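Local coordinates for phage integrase/site-specific recombinase (Haloarcula marismortui, PDB 3NRW), which probably binds DNA through this N-terminal core-binding domain of a tyrosine recombinase, as part of site-specific DNA recombination and integration, at residues R15-R20 with S31-L36. Numbering follows the deposited sequence.
Sequences RYLAHR and SFRYRL
Leu17 reaches across from one helix and parts its two methyls between Phe32 and Arg33 on the other. CD2 lies against the root of the phenylalanine, 3.7 Å from Phe32 CB, the two side chains sliding past each other in opposite directions. CD1 instead sits above the guanidinium of Arg33, 3.5 Å over the centre of one face, so the flat group lies across the methyl like a lid. Arg33 gets there by running fully extended as far as CD and then bending at chi3 (-76°), which turns its head back over the leucine on the more exposed side of the contact.

Beyond Leu17, Phe32 carries its ring toward Arg20, where its CE1 comes 3.7 Å from Arg20 NE. The guanidinium and ring planes stand 65° apart, too steep for a parallel stack. Arg20 is folded at chi2 and chi3, and its CG rests 3.6 Å above one face of the Tyr16 ring, toward the rim. That ring, buried, lies beside Leu36, whose CD1 is 3.8 Å from Tyr16 CD2. No hydrogen bond spans the two segments: apolar packing, flanked by the two arginines, joins them.

Segments 15-20 and 31-36 run nearly antiparallel, at 164° with axes 10.5 Å apart; they lie on helices 9-20 and 26-45, the two arms of a helical hairpin joined by the short turn between them. Helix 73-92 packs against both arms: its Trp86 meets both the Tyr16 ring and Leu36, His19 stacks on Tyr89, and Arg35 NH1 hydrogen-bonds Thr82 OG1, tying both arms of the hairpin to a third helix of the all-helical core-binding domain.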
loop_
_atom_site.group_PDB
_atom_site.type_symbol
_atom_site.label_atom_id
_atom_site.label_comp_id
_atom_site.label_asym_id
_atom_site.label_seq_id
_atom_site.Cartn_x
_atom_site.Cartn_y
_atom_site.Cartn_z
ATOM N N ARG A 15 10.892 1.864 -1.591
ATOM C CA ARG A 15 11.505 2.042 -0.278
ATOM C C ARG A 15 11.099 0.929 0.675
ATOM O O ARG A 15 11.928 0.385 1.404
ATOM C CB ARG A 15 11.110 3.396 0.314
ATOM C CG ARG A 15 12.056 3.888 1.397
ATOM C CD ARG A 15 11.528 5.160 2.026
ATOM N NE ARG A 15 12.442 5.730 3.013
ATOM C CZ ARG A 15 13.421 6.582 2.727
ATOM N NH1 ARG A 15 13.630 6.971 1.474
ATOM N NH2 ARG A 15 14.180 7.066 3.699
ATOM N N TYR A 16 9.814 0.590 0.657
ATOM C CA TYR A 16 9.285 -0.457 1.515
ATOM C C TYR A 16 9.902 -1.819 1.189
ATOM O O TYR A 16 10.328 -2.547 2.090
ATOM C CB TYR A 16 7.757 -0.517 1.370
ATOM C CG TYR A 16 7.104 -1.609 2.184
ATOM C CD1 TYR A 16 7.171 -1.605 3.579
ATOM C CD2 TYR A 16 6.428 -2.659 1.558
ATOM C CE1 TYR A 16 6.582 -2.623 4.332
ATOM C CE2 TYR A 16 5.838 -3.680 2.304
ATOM C CZ TYR A 16 5.920 -3.656 3.687
ATOM O OH TYR A 16 5.360 -4.673 4.427
ATOM N N LEU A 17 9.968 -2.164 -0.093
ATOM C CA LEU A 17 10.533 -3.459 -0.483
ATOM C C LEU A 17 11.996 -3.585 -0.054
ATOM O O LEU A 17 12.418 -4.640 0.422
ATOM C CB LEU A 17 10.409 -3.666 -1.995
ATOM C CG LEU A 17 8.975 -3.661 -2.539
ATOM C CD1 LEU A 17 9.017 -3.955 -4.025
ATOM C CD2 LEU A 17 8.113 -4.692 -1.811
ATOM N N ALA A 18 12.761 -2.510 -0.215
ATOM C CA ALA A 18 14.168 -2.514 0.179
ATOM C C ALA A 18 14.260 -2.676 1.693
ATOM O O ALA A 18 15.129 -3.390 2.206
ATOM C CB ALA A 18 14.839 -1.210 -0.251
ATOM N N HIS A 19 13.358 -2.002 2.401
ATOM C CA HIS A 19 13.302 -2.051 3.858
ATOM C C HIS A 19 12.984 -3.447 4.386
ATOM O O HIS A 19 13.498 -3.856 5.430
ATOM C CB HIS A 19 12.265 -1.044 4.378
ATOM C CG HIS A 19 11.849 -1.278 5.797
ATOM N ND1 HIS A 19 10.690 -1.948 6.130
ATOM C CD2 HIS A 19 12.440 -0.945 6.967
ATOM C CE1 HIS A 19 10.586 -2.015 7.447
ATOM N NE2 HIS A 19 11.637 -1.414 7.977
ATOM N N ARG A 20 12.134 -4.173 3.667
ATOM C CA ARG A 20 11.749 -5.526 4.065
ATOM C C ARG A 20 12.763 -6.542 3.545
ATOM O O ARG A 20 12.765 -7.704 3.957
ATOM C CB ARG A 20 10.360 -5.864 3.516
ATOM C CG ARG A 20 9.218 -5.120 4.200
ATOM C CD ARG A 20 9.034 -5.602 5.633
ATOM N NE ARG A 20 8.780 -7.041 5.681
ATOM C CZ ARG A 20 8.466 -7.713 6.782
ATOM N NH1 ARG A 20 8.361 -7.079 7.942
ATOM N NH2 ARG A 20 8.258 -9.022 6.725
ATOM N N SER A 31 5.890 -11.253 -3.408
ATOM C CA SER A 31 4.461 -11.182 -3.107
ATOM C C SER A 31 4.065 -9.750 -2.750
ATOM O O SER A 31 3.041 -9.243 -3.222
ATOM C CB SER A 31 4.107 -12.131 -1.960
ATOM O OG SER A 31 4.231 -13.486 -2.389
ATOM N N PHE A 32 4.877 -9.103 -1.920
ATOM C CA PHE A 32 4.625 -7.716 -1.527
ATOM C C PHE A 32 4.633 -6.862 -2.792
ATOM O O PHE A 32 3.778 -5.992 -2.974
ATOM C CB PHE A 32 5.719 -7.216 -0.575
ATOM C CG PHE A 32 5.785 -7.957 0.734
ATOM C CD1 PHE A 32 6.921 -7.871 1.532
ATOM C CD2 PHE A 32 4.719 -8.731 1.175
ATOM C CE1 PHE A 32 6.994 -8.541 2.754
ATOM C CE2 PHE A 32 4.778 -9.407 2.398
ATOM C CZ PHE A 32 5.918 -9.313 3.185
ATOM N N ARG A 33 5.607 -7.113 -3.661
ATOM C CA ARG A 33 5.720 -6.363 -4.904
ATOM C C ARG A 33 4.471 -6.536 -5.759
ATOM O O ARG A 33 3.892 -5.553 -6.224
ATOM C CB ARG A 33 6.948 -6.806 -5.703
ATOM C CG ARG A 33 7.075 -6.114 -7.059
ATOM C CD ARG A 33 8.309 -6.565 -7.829
ATOM N NE ARG A 33 9.536 -5.969 -7.312
ATOM C CZ ARG A 33 9.851 -4.682 -7.435
ATOM N NH1 ARG A 33 10.987 -4.227 -6.932
ATOM N NH2 ARG A 33 9.034 -3.851 -8.070
ATOM N N TYR A 34 4.048 -7.778 -5.966
ATOM C CA TYR A 34 2.867 -8.032 -6.793
ATOM C C TYR A 34 1.620 -7.370 -6.210
ATOM O O TYR A 34 0.828 -6.771 -6.941
ATOM C CB TYR A 34 2.634 -9.538 -6.939
ATOM C CG TYR A 34 3.827 -10.279 -7.490
ATOM C CD1 TYR A 34 4.084 -11.598 -7.115
ATOM C CD2 TYR A 34 4.724 -9.652 -8.358
ATOM C CE1 TYR A 34 5.205 -12.270 -7.585
ATOM C CE2 TYR A 34 5.847 -10.315 -8.832
ATOM C CZ TYR A 34 6.085 -11.622 -8.441
ATOM O OH TYR A 34 7.212 -12.274 -8.889
ATOM N N ARG A 35 1.447 -7.469 -4.897
ATOM C CA ARG A 35 0.282 -6.874 -4.260
ATOM C C ARG A 35 0.257 -5.355 -4.385
ATOM O O ARG A 35 -0.771 -4.774 -4.738
ATOM C CB ARG A 35 0.229 -7.263 -2.785
ATOM C CG ARG A 35 0.020 -8.749 -2.561
ATOM C CD ARG A 35 0.285 -9.126 -1.116
ATOM N NE ARG A 35 0.128 -10.560 -0.903
ATOM C CZ ARG A 35 0.555 -11.207 0.177
ATOM N NH1 ARG A 35 1.171 -10.550 1.154
ATOM N NH2 ARG A 35 0.361 -12.514 0.281
ATOM N N LEU A 36 1.388 -4.717 -4.108
ATOM C CA LEU A 36 1.460 -3.264 -4.159
ATOM C C LEU A 36 1.491 -2.712 -5.570
ATOM O O LEU A 36 1.226 -1.530 -5.776
ATOM C CB LEU A 36 2.670 -2.771 -3.371
ATOM C CG LEU A 36 2.594 -3.076 -1.872
ATOM C CD1 LEU A 36 3.802 -2.492 -1.161
ATOM C CD2 LEU A 36 1.302 -2.489 -1.296
#